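Local coordinates for protein D-psicose 3-epimerase (Agrobacterium tumefaciens, PDB 2HK0) that probably interconverts D-fructose and D-psicose by metal-dependent epimerisation at C3, using a TIM-barrel scaffold, at residues 24-34 / 262-273; 86-94 / 104-112. All coordinates share one frame; numbering follows the deposited sequence.

Interaction 1: 24-34 / 262-273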
loop_
_atom_site.group_PDB
_atom_site.type_symbol
_atom_site.label_atom_id
_atom_site.label_comp_id
_atom_site.label_asym_id
_atom_site.label_seq_id
_atom_site.Cartn_x
_atom_site.Cartn_y
_atom_site.Cartn_z
ATOM N N GLY A 24 -4.833 18.689 -16.067
ATOM C CA GLY A 24 -5.629 18.637 -17.274
ATOM C C GLY A 24 -6.294 17.285 -17.460
ATOM O O GLY A 24 -6.158 16.384 -16.632
ATOM N N ILE A 25 -7.029 17.146 -18.554
ATOM C CA ILE A 25 -7.697 15.900 -18.878
ATOM C C ILE A 25 -7.710 15.735 -20.397
ATOM O O ILE A 25 -7.800 16.724 -21.127
ATOM C CB ILE A 25 -9.143 15.907 -18.352
ATOM C CG1 ILE A 25 -9.853 14.595 -18.727
ATOM C CG2 ILE A 25 -9.888 17.103 -18.933
ATOM C CD1 ILE A 25 -11.096 14.290 -17.878
ATOM N N TYR A 26 -7.600 14.494 -20.862
ATOM C CA TYR A 26 -7.645 14.189 -22.287
ATOM C C TYR A 26 -9.142 14.190 -22.664
ATOM O O TYR A 26 -9.903 13.380 -22.139
ATOM C CB TYR A 26 -7.030 12.806 -22.520
ATOM C CG TYR A 26 -6.825 12.450 -23.967
ATOM C CD1 TYR A 26 -6.223 13.350 -24.845
ATOM C CD2 TYR A 26 -7.144 11.180 -24.442
ATOM C CE1 TYR A 26 -5.934 12.993 -26.163
ATOM C CE2 TYR A 26 -6.856 10.806 -25.763
ATOM C CZ TYR A 26 -6.249 11.718 -26.614
ATOM O OH TYR A 26 -5.932 11.355 -27.905
ATOM N N TYR A 27 -9.560 15.081 -23.570
ATOM C CA TYR A 27 -10.986 15.198 -23.922
ATOM C C TYR A 27 -11.684 13.927 -24.435
ATOM O O TYR A 27 -12.901 13.805 -24.299
ATOM C CB TYR A 27 -11.210 16.355 -24.916
ATOM C CG TYR A 27 -11.046 15.932 -26.347
ATOM C CD1 TYR A 27 -9.783 15.647 -26.863
ATOM C CD2 TYR A 27 -12.162 15.717 -27.159
ATOM C CE1 TYR A 27 -9.628 15.146 -28.148
ATOM C CE2 TYR A 27 -12.019 15.221 -28.459
ATOM C CZ TYR A 27 -10.749 14.937 -28.939
ATOM O OH TYR A 27 -10.591 14.440 -30.205
ATOM N N SER A 28 -10.934 12.983 -25.000
ATOM C CA SER A 28 -11.529 11.731 -25.495
ATOM C C SER A 28 -12.235 10.901 -24.405
ATOM O O SER A 28 -12.899 9.895 -24.688
ATOM C CB SER A 28 -10.473 10.867 -26.176
ATOM O OG SER A 28 -10.135 11.412 -27.435
ATOM N N TYR A 29 -12.059 11.314 -23.162
ATOM C CA TYR A 29 -12.718 10.678 -22.023
ATOM C C TYR A 29 -14.240 10.665 -22.275
ATOM O O TYR A 29 -14.936 9.726 -21.914
ATOM C CB TYR A 29 -12.424 11.516 -20.781
ATOM C CG TYR A 29 -13.296 11.273 -19.570
ATOM C CD1 TYR A 29 -13.232 10.073 -18.863
ATOM C CD2 TYR A 29 -14.089 12.294 -19.058
ATOM C CE1 TYR A 29 -13.922 9.905 -17.659
ATOM C CE2 TYR A 29 -14.785 12.141 -17.870
ATOM C CZ TYR A 29 -14.696 10.950 -17.166
ATOM O OH TYR A 29 -15.356 10.828 -15.953
ATOM N N TRP A 30 -14.735 11.722 -22.905
ATOM C CA TRP A 30 -16.166 11.877 -23.191
ATOM C C TRP A 30 -16.623 11.314 -24.548
ATOM O O TRP A 30 -17.810 11.389 -24.873
ATOM C CB TRP A 30 -16.541 13.366 -23.124
ATOM C CG TRP A 30 -16.605 13.954 -21.728
ATOM C CD1 TRP A 30 -17.630 13.828 -20.834
ATOM C CD2 TRP A 30 -15.604 14.752 -21.077
ATOM N NE1 TRP A 30 -17.334 14.493 -19.670
ATOM C CE2 TRP A 30 -16.094 15.067 -19.791
ATOM C CE3 TRP A 30 -14.337 15.226 -21.455
ATOM C CZ2 TRP A 30 -15.361 15.837 -18.876
ATOM C CZ3 TRP A 30 -13.609 15.989 -20.549
ATOM C CH2 TRP A 30 -14.125 16.286 -19.272
ATOM N N GLU A 31 -15.714 10.740 -25.332
ATOM C CA GLU A 31 -16.101 10.224 -26.646
ATOM C C GLU A 31 -15.891 8.728 -26.849
ATOM O O GLU A 31 -15.341 8.042 -25.980
ATOM C CB GLU A 31 -15.350 10.983 -27.739
ATOM C CG GLU A 31 -15.655 12.473 -27.793
ATOM C CD GLU A 31 -17.091 12.764 -28.232
ATOM O OE1 GLU A 31 -17.646 11.968 -29.019
ATOM O OE2 GLU A 31 -17.656 13.791 -27.799
ATOM N N HIS A 32 -16.331 8.234 -28.011
ATOM C CA HIS A 32 -16.199 6.821 -28.368
ATOM C C HIS A 32 -15.380 6.680 -29.639
ATOM O O HIS A 32 -14.947 5.590 -29.991
ATOM C CB HIS A 32 -17.572 6.196 -28.618
ATOM C CG HIS A 32 -18.509 6.316 -27.463
ATOM N ND1 HIS A 32 -18.212 5.822 -26.211
ATOM C CD2 HIS A 32 -19.733 6.887 -27.363
ATOM C CE1 HIS A 32 -19.214 6.085 -25.389
ATOM N NE2 HIS A 32 -20.149 6.730 -26.063
ATOM N N GLU A 33 -15.190 7.795 -30.334
ATOM C CA GLU A 33 -14.447 7.819 -31.582
ATOM C C GLU A 33 -13.306 8.848 -31.501
ATOM O O GLU A 33 -13.482 9.933 -30.929
ATOM C CB GLU A 33 -15.401 8.204 -32.714
ATOM C CG GLU A 33 -15.392 7.276 -33.905
ATOM C CD GLU A 33 -15.854 5.880 -33.559
ATOM O OE1 GLU A 33 -16.957 5.727 -32.990
ATOM O OE2 GLU A 33 -15.110 4.933 -33.865
ATOM N N TRP A 34 -12.145 8.520 -32.071
ATOM C CA TRP A 34 -11.022 9.454 -32.055
ATOM C C TRP A 34 -11.337 10.639 -32.974
ATOM O O TRP A 34 -10.741 11.707 -32.857
ATOM C CB TRP A 34 -9.735 8.789 -32.564
ATOM C CG TRP A 34 -9.255 7.597 -31.773
ATOM C CD1 TRP A 34 -9.124 6.314 -32.228
ATOM C CD2 TRP A 34 -8.798 7.586 -30.415
ATOM N NE1 TRP A 34 -8.610 5.509 -31.241
ATOM C CE2 TRP A 34 -8.401 6.262 -30.117
ATOM C CE3 TRP A 34 -8.683 8.565 -29.422
ATOM C CZ2 TRP A 34 -7.897 5.890 -28.867
ATOM C CZ3 TRP A 34 -8.178 8.190 -28.167
ATOM C CH2 TRP A 34 -7.793 6.865 -27.907
ATOM N N ILE A 262 -1.969 15.228 -16.584
ATOM C CA ILE A 262 -3.183 15.016 -17.361
ATOM C C ILE A 262 -3.821 13.683 -17.028
ATOM O O ILE A 262 -3.180 12.625 -17.175
ATOM C CB ILE A 262 -2.887 14.972 -18.883
ATOM C CG1 ILE A 262 -1.936 16.110 -19.281
ATOM C CG2 ILE A 262 -4.223 15.025 -19.675
ATOM C CD1 ILE A 262 -2.483 17.504 -19.016
HETATM N N MSE A 263 -5.070 13.701 -16.578
HETATM C CA MSE A 263 -5.733 12.420 -16.317
HETATM C C MSE A 263 -6.215 11.929 -17.690
HETATM O O MSE A 263 -6.765 12.695 -18.480
HETATM C CB MSE A 263 -6.901 12.565 -15.338
HETATM C CG MSE A 263 -7.974 13.559 -15.730
HETATM SE SE MSE A 263 -9.302 13.626 -14.283
HETATM C CE MSE A 263 -8.249 14.449 -12.879
ATOM N N GLU A 264 -5.987 10.652 -17.968
ATOM C CA GLU A 264 -6.333 10.054 -19.249
ATOM C C GLU A 264 -7.256 8.864 -18.994
ATOM O O GLU A 264 -6.905 7.716 -19.247
ATOM C CB GLU A 264 -5.029 9.606 -19.917
ATOM C CG GLU A 264 -5.149 9.001 -21.296
ATOM C CD GLU A 264 -3.785 8.566 -21.826
ATOM O OE1 GLU A 264 -3.040 7.915 -21.065
ATOM O OE2 GLU A 264 -3.459 8.874 -22.992
ATOM N N PRO A 265 -8.463 9.131 -18.489
ATOM C CA PRO A 265 -9.366 8.013 -18.224
ATOM C C PRO A 265 -10.122 7.487 -19.442
ATOM O O PRO A 265 -10.543 8.239 -20.314
ATOM C CB PRO A 265 -10.287 8.570 -17.138
ATOM C CG PRO A 265 -10.386 10.043 -17.504
ATOM C CD PRO A 265 -9.036 10.427 -18.061
ATOM N N PHE A 266 -10.274 6.173 -19.489
ATOM C CA PHE A 266 -10.997 5.514 -20.572
ATOM C C PHE A 266 -11.896 4.495 -19.864
ATOM O O PHE A 266 -11.441 3.415 -19.466
ATOM C CB PHE A 266 -10.016 4.813 -21.521
ATOM C CG PHE A 266 -9.184 5.762 -22.372
ATOM C CD1 PHE A 266 -9.770 6.488 -23.411
ATOM C CD2 PHE A 266 -7.807 5.887 -22.161
ATOM C CE1 PHE A 266 -8.993 7.330 -24.237
ATOM C CE2 PHE A 266 -7.021 6.715 -22.968
ATOM C CZ PHE A 266 -7.617 7.444 -24.015
ATOM N N VAL A 267 -13.168 4.851 -19.708
ATOM C CA VAL A 267 -14.113 4.011 -19.004
ATOM C C VAL A 267 -15.358 3.612 -19.827
ATOM O O VAL A 267 -16.245 2.932 -19.311
ATOM C CB VAL A 267 -14.573 4.718 -17.694
ATOM C CG1 VAL A 267 -13.351 5.009 -16.780
ATOM C CG2 VAL A 267 -15.293 6.017 -18.032
ATOM N N LYS A 268 -15.414 4.017 -21.093
ATOM C CA LYS A 268 -16.552 3.689 -21.952
ATOM C C LYS A 268 -16.246 2.673 -23.054
ATOM O O LYS A 268 -15.268 2.810 -23.793
ATOM C CB LYS A 268 -17.105 4.968 -22.588
ATOM C CG LYS A 268 -17.782 5.914 -21.592
ATOM C CD LYS A 268 -19.079 5.312 -21.042
ATOM C CE LYS A 268 -19.808 6.295 -20.106
ATOM N NZ LYS A 268 -21.169 5.812 -19.661
ATOM N N THR A 269 -17.098 1.652 -23.160
ATOM C CA THR A 269 -16.936 0.622 -24.182
ATOM C C THR A 269 -17.480 1.150 -25.496
ATOM O O THR A 269 -18.219 2.136 -25.513
ATOM C CB THR A 269 -17.776 -0.632 -23.900
ATOM O OG1 THR A 269 -19.162 -0.299 -24.081
ATOM C CG2 THR A 269 -17.552 -1.145 -22.486
ATOM N N GLY A 270 -17.126 0.479 -26.590
ATOM C CA GLY A 270 -17.627 0.863 -27.902
ATOM C C GLY A 270 -16.834 1.866 -28.726
ATOM O O GLY A 270 -16.048 2.667 -28.210
ATOM N N GLY A 271 -17.063 1.822 -30.034
ATOM C CA GLY A 271 -16.382 2.721 -30.943
ATOM C C GLY A 271 -14.925 2.357 -31.096
ATOM O O GLY A 271 -14.452 1.363 -30.548
ATOM N N THR A 272 -14.212 3.172 -31.858
ATOM C CA THR A 272 -12.793 2.972 -32.100
ATOM C C THR A 272 -11.955 3.084 -30.814
ATOM O O THR A 272 -10.997 2.335 -30.624
ATOM C CB THR A 272 -12.289 4.008 -33.117
ATOM O OG1 THR A 272 -13.071 3.902 -34.312
ATOM C CG2 THR A 272 -10.834 3.760 -33.459
ATOM N N ILE A 273 -12.307 4.027 -29.941
ATOM C CA ILE A 273 -11.555 4.194 -28.698
ATOM C C ILE A 273 -11.730 2.922 -27.862
ATOM O O ILE A 273 -10.750 2.335 -27.386
ATOM C CB ILE A 273 -12.061 5.435 -27.908
ATOM C CG1 ILE A 273 -11.736 6.705 -28.698
ATOM C CG2 ILE A 273 -11.411 5.491 -26.531
ATOM C CD1 ILE A 273 -12.347 7.960 -28.134
HETATM O O HOH W 1 -14.169 7.058 -21.361
HETATM O O HOH W 2 -15.656 4.166 -26.158
#

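Interaction 2: 86-94 / 104-112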
loop_
_atom_site.group_PDB
_atom_site.type_symbol
_atom_site.label_atom_id
_atom_site.label_comp_id
_atom_site.label_asym_id
_atom_site.label_seq_id
_atom_site.Cartn_x
_atom_site.Cartn_y
_atom_site.Cartn_z
ATOM N N ILE A 86 0.552 12.939 -29.785
ATOM C CA ILE A 86 0.841 12.601 -31.180
ATOM C C ILE A 86 1.048 11.098 -31.281
ATOM O O ILE A 86 1.846 10.519 -30.535
ATOM C CB ILE A 86 2.122 13.297 -31.698
ATOM C CG1 ILE A 86 1.866 14.794 -31.898
ATOM C CG2 ILE A 86 2.571 12.663 -33.030
ATOM C CD1 ILE A 86 3.038 15.538 -32.524
ATOM N N GLY A 87 0.325 10.469 -32.202
ATOM C CA GLY A 87 0.448 9.033 -32.388
ATOM C C GLY A 87 0.876 8.723 -33.808
ATOM O O GLY A 87 0.049 8.704 -34.710
ATOM N N PRO A 88 2.171 8.487 -34.042
ATOM C CA PRO A 88 2.673 8.181 -35.385
ATOM C C PRO A 88 2.033 6.888 -35.891
ATOM O O PRO A 88 1.594 6.060 -35.094
ATOM C CB PRO A 88 4.179 8.028 -35.166
ATOM C CG PRO A 88 4.443 8.837 -33.923
ATOM C CD PRO A 88 3.264 8.474 -33.061
ATOM N N SER A 89 1.995 6.712 -37.210
ATOM C CA SER A 89 1.398 5.520 -37.808
ATOM C C SER A 89 2.457 4.610 -38.402
ATOM O O SER A 89 3.630 4.970 -38.462
ATOM C CB SER A 89 0.401 5.921 -38.902
ATOM O OG SER A 89 1.076 6.347 -40.071
ATOM N N LYS A 90 2.036 3.430 -38.850
ATOM C CA LYS A 90 2.951 2.463 -39.448
ATOM C C LYS A 90 3.632 3.014 -40.692
ATOM O O LYS A 90 4.768 2.669 -40.980
ATOM C CB LYS A 90 2.218 1.165 -39.813
ATOM C CG LYS A 90 1.507 0.511 -38.639
ATOM C CD LYS A 90 1.052 -0.914 -38.945
ATOM C CE LYS A 90 0.460 -1.578 -37.691
ATOM N NZ LYS A 90 0.225 -3.047 -37.862
ATOM N N THR A 91 2.937 3.876 -41.424
ATOM C CA THR A 91 3.490 4.457 -42.648
ATOM C C THR A 91 4.238 5.780 -42.437
ATOM O O THR A 91 4.979 6.223 -43.310
ATOM C CB THR A 91 2.374 4.672 -43.683
ATOM O OG1 THR A 91 1.304 5.407 -43.076
ATOM C CG2 THR A 91 1.841 3.335 -44.173
ATOM N N LYS A 92 4.037 6.414 -41.285
ATOM C CA LYS A 92 4.712 7.675 -40.984
ATOM C C LYS A 92 5.232 7.650 -39.553
ATOM O O LYS A 92 4.497 7.978 -38.623
ATOM C CB LYS A 92 3.749 8.860 -41.152
ATOM C CG LYS A 92 3.125 8.952 -42.528
ATOM C CD LYS A 92 2.228 10.171 -42.655
ATOM C CE LYS A 92 1.572 10.230 -44.028
ATOM N NZ LYS A 92 0.663 11.403 -44.129
ATOM N N ASN A 93 6.486 7.247 -39.375
ATOM C CA ASN A 93 7.075 7.190 -38.041
ATOM C C ASN A 93 8.579 7.252 -38.161
ATOM O O ASN A 93 9.131 6.992 -39.235
ATOM C CB ASN A 93 6.666 5.904 -37.325
ATOM C CG ASN A 93 7.286 4.672 -37.943
ATOM O OD1 ASN A 93 8.502 4.468 -37.867
ATOM N ND2 ASN A 93 6.456 3.840 -38.559
ATOM N N LEU A 94 9.238 7.568 -37.051
ATOM C CA LEU A 94 10.690 7.726 -37.023
ATOM C C LEU A 94 11.522 6.487 -36.719
ATOM O O LEU A 94 12.750 6.536 -36.767
ATOM C CB LEU A 94 11.055 8.817 -36.010
ATOM C CG LEU A 94 10.225 10.102 -36.088
ATOM C CD1 LEU A 94 10.510 10.994 -34.894
ATOM C CD2 LEU A 94 10.528 10.814 -37.397
ATOM N N ALA A 104 8.809 10.216 -44.377
ATOM C CA ALA A 104 7.419 10.644 -44.279
ATOM C C ALA A 104 7.088 10.985 -42.820
ATOM O O ALA A 104 6.306 11.898 -42.545
ATOM C CB ALA A 104 6.491 9.551 -44.802
ATOM N N GLY A 105 7.686 10.254 -41.885
ATOM C CA GLY A 105 7.438 10.532 -40.477
ATOM C C GLY A 105 7.996 11.898 -40.117
ATOM O O GLY A 105 7.351 12.686 -39.425
ATOM N N LYS A 106 9.206 12.186 -40.592
ATOM C CA LYS A 106 9.833 13.472 -40.309
ATOM C C LYS A 106 8.998 14.603 -40.904
ATOM O O LYS A 106 8.802 15.648 -40.261
ATOM C CB LYS A 106 11.249 13.513 -40.871
ATOM C CG LYS A 106 11.946 14.840 -40.634
ATOM C CD LYS A 106 13.367 14.820 -41.142
ATOM C CE LYS A 106 14.090 16.097 -40.756
ATOM N NZ LYS A 106 15.473 16.099 -41.288
ATOM N N ALA A 107 8.499 14.395 -42.123
ATOM C CA ALA A 107 7.661 15.394 -42.784
ATOM C C ALA A 107 6.365 15.560 -42.000
ATOM O O ALA A 107 5.881 16.674 -41.833
ATOM C CB ALA A 107 7.353 14.977 -44.215
ATOM N N PHE A 108 5.798 14.449 -41.533
ATOM C CA PHE A 108 4.568 14.482 -40.737
ATOM C C PHE A 108 4.769 15.274 -39.428
ATOM O O PHE A 108 3.913 16.056 -39.019
ATOM C CB PHE A 108 4.117 13.053 -40.410
ATOM C CG PHE A 108 3.178 12.962 -39.230
ATOM C CD1 PHE A 108 1.855 13.390 -39.331
ATOM C CD2 PHE A 108 3.621 12.443 -38.015
ATOM C CE1 PHE A 108 0.984 13.294 -38.235
ATOM C CE2 PHE A 108 2.763 12.346 -36.916
ATOM C CZ PHE A 108 1.439 12.772 -37.030
ATOM N N PHE A 109 5.891 15.058 -38.756
ATOM C CA PHE A 109 6.143 15.778 -37.520
ATOM C C PHE A 109 6.302 17.276 -37.737
ATOM O O PHE A 109 5.732 18.078 -36.999
ATOM C CB PHE A 109 7.385 15.231 -36.811
ATOM C CG PHE A 109 7.084 14.135 -35.833
ATOM C CD1 PHE A 109 7.135 12.795 -36.218
ATOM C CD2 PHE A 109 6.731 14.442 -34.522
ATOM C CE1 PHE A 109 6.841 11.775 -35.307
ATOM C CE2 PHE A 109 6.436 13.426 -33.599
ATOM C CZ PHE A 109 6.490 12.094 -33.993
ATOM N N GLU A 110 7.076 17.658 -38.748
ATOM C CA GLU A 110 7.285 19.076 -39.020
ATOM C C GLU A 110 5.968 19.795 -39.285
ATOM O O GLU A 110 5.722 20.873 -38.751
ATOM C CB GLU A 110 8.255 19.240 -40.187
ATOM C CG GLU A 110 9.659 18.830 -39.780
ATOM C CD GLU A 110 10.666 18.989 -40.893
ATOM O OE1 GLU A 110 10.455 19.866 -41.762
ATOM O OE2 GLU A 110 11.672 18.247 -40.889
ATOM N N ARG A 111 5.106 19.180 -40.080
ATOM C CA ARG A 111 3.802 19.766 -40.381
ATOM C C ARG A 111 2.938 19.894 -39.117
ATOM O O ARG A 111 2.349 20.948 -38.836
ATOM C CB ARG A 111 3.075 18.896 -41.411
ATOM C CG ARG A 111 1.671 19.359 -41.737
ATOM C CD ARG A 111 0.946 18.289 -42.528
ATOM N NE ARG A 111 -0.328 18.756 -43.060
ATOM C CZ ARG A 111 -1.277 17.943 -43.515
ATOM N NH1 ARG A 111 -1.083 16.630 -43.487
ATOM N NH2 ARG A 111 -2.409 18.437 -44.008
ATOM N N THR A 112 2.862 18.809 -38.354
ATOM C CA THR A 112 2.065 18.799 -37.136
ATOM C C THR A 112 2.595 19.814 -36.131
ATOM O O THR A 112 1.833 20.559 -35.534
ATOM C CB THR A 112 2.071 17.392 -36.501
ATOM O OG1 THR A 112 1.595 16.443 -37.459
ATOM C CG2 THR A 112 1.177 17.340 -35.294
#

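Interaction 1: 24-34 / 262-273
Ile273 lays its CG1 almost over the centre of the Trp34 six-membered ring, 3.5 Å from the centroid and 11° off the ring normal, a CH-pi contact. The Ile273 CD1 methyl reaches on to Glu33 N at 3.6 Å, while Trp34 CH2 meets Phe266 CE1 with the two ring planes steeply inclined at 79°. Tyr26 CG, anti to the backbone N (chi1 -171°), carries the ring toward Phe266, whose CZ lies at its edge, 3.8 Å from Tyr26 CD2. Backbone bonds between the first and last strands close the TIM barrel, among them Met263 N to Gly24 O and Tyr26 N to Met263 O at 3.1 Å; Gly24 also bonds Val261. Beyond the strands, water 1 bridges Tyr29 O and Val267 N. Further out, His32 O takes the Ile273 N-H (3.1 Å) from above its carbonyl plane. Thr272 N gives a 2.8 Å bond to Glu33 OE2, meeting that oxygen from above the carboxylate plane; the hydroxyl of Thr272 is modelled implausibly near the same oxygen. Water 2 lies among His32 ND1, Lys268 O and Gly270 O. Ile262 touches Ile52 and Glu54 of strand 52-56 and His227 and His229 of strand 225-230, whereas Met263, on the other face of the sheet, packs against Ala299 of helix 289-307; Trp34 NE1 is held by Asp276 at the end of helix 271-276.

Interaction 2: 86-94 / 104-112
Phe108 O is gripped twice by Thr112, whose methyl meets Ile86 across the contact: Thr112 N and, at 2.8 Å, Thr112 OG1 reach this oxygen from opposite faces of its carbonyl plane. The setting is a beta-alpha unit of the TIM barrel, in which the loop leaving strand 81-85 folds back over helix 99-118, the helix it leads into. Turned opposite the carbonyl carbon (chi1 -57°), the Thr112 hydroxyl returns to its own helix and also bonds Asn61, leaving CG2 to meet Ile86 CD1 tip to tip at 3.8 Å. Ile86 spreads its two branches over the helix: CG2 comes to the edge of the Phe108 ring, 3.9 Å from CE2, and also approaches Phe109 CE2. The Phe109 ring is wedged among three loop side chains, touching Pro88 CG through CZ and Leu94 CD1 through CE1, each at 3.8 Å; Ile156 of helix 142-162 adds another apolar neighbour.

Where the loop lies closest to the helix, Gly105 presents its CA to the backbone of Lys92 and Asn93. Here Asn93 N is buried without a partner in the model. Lys92, extended beyond CG, runs its aliphatic chain past Ala104 CB and sets CD 4.1 Å from Phe108 CB. The loop holds its own shape by a type I turn, Lys92 N bonding Ser89 O. That oxygen has a second donor, Asn93 ND2 at 3.0 Å, and Ser89 O lies only 2° out of the Asn93 amide plane, while Asn93 OD1 accepts from the backbone N-H of Ser95 and of Ser96.

Interactions 1 and 2 have centres 23 Å apart and do not touch; their nearest atoms are about 7 Å from each other. Both involve chain that follows the C-terminal ends of barrel strands, the end where TIM-barrel enzymes carry their active sites. They differ in reach along the chain: 228 residues separate the closest ends of the two segments in interaction 1, against 10 in interaction 2, whose residues all fall between the two segments of interaction 1. Strand 52-56 lies between strands 22-26 and 81-85 in the barrel, separating the two regions.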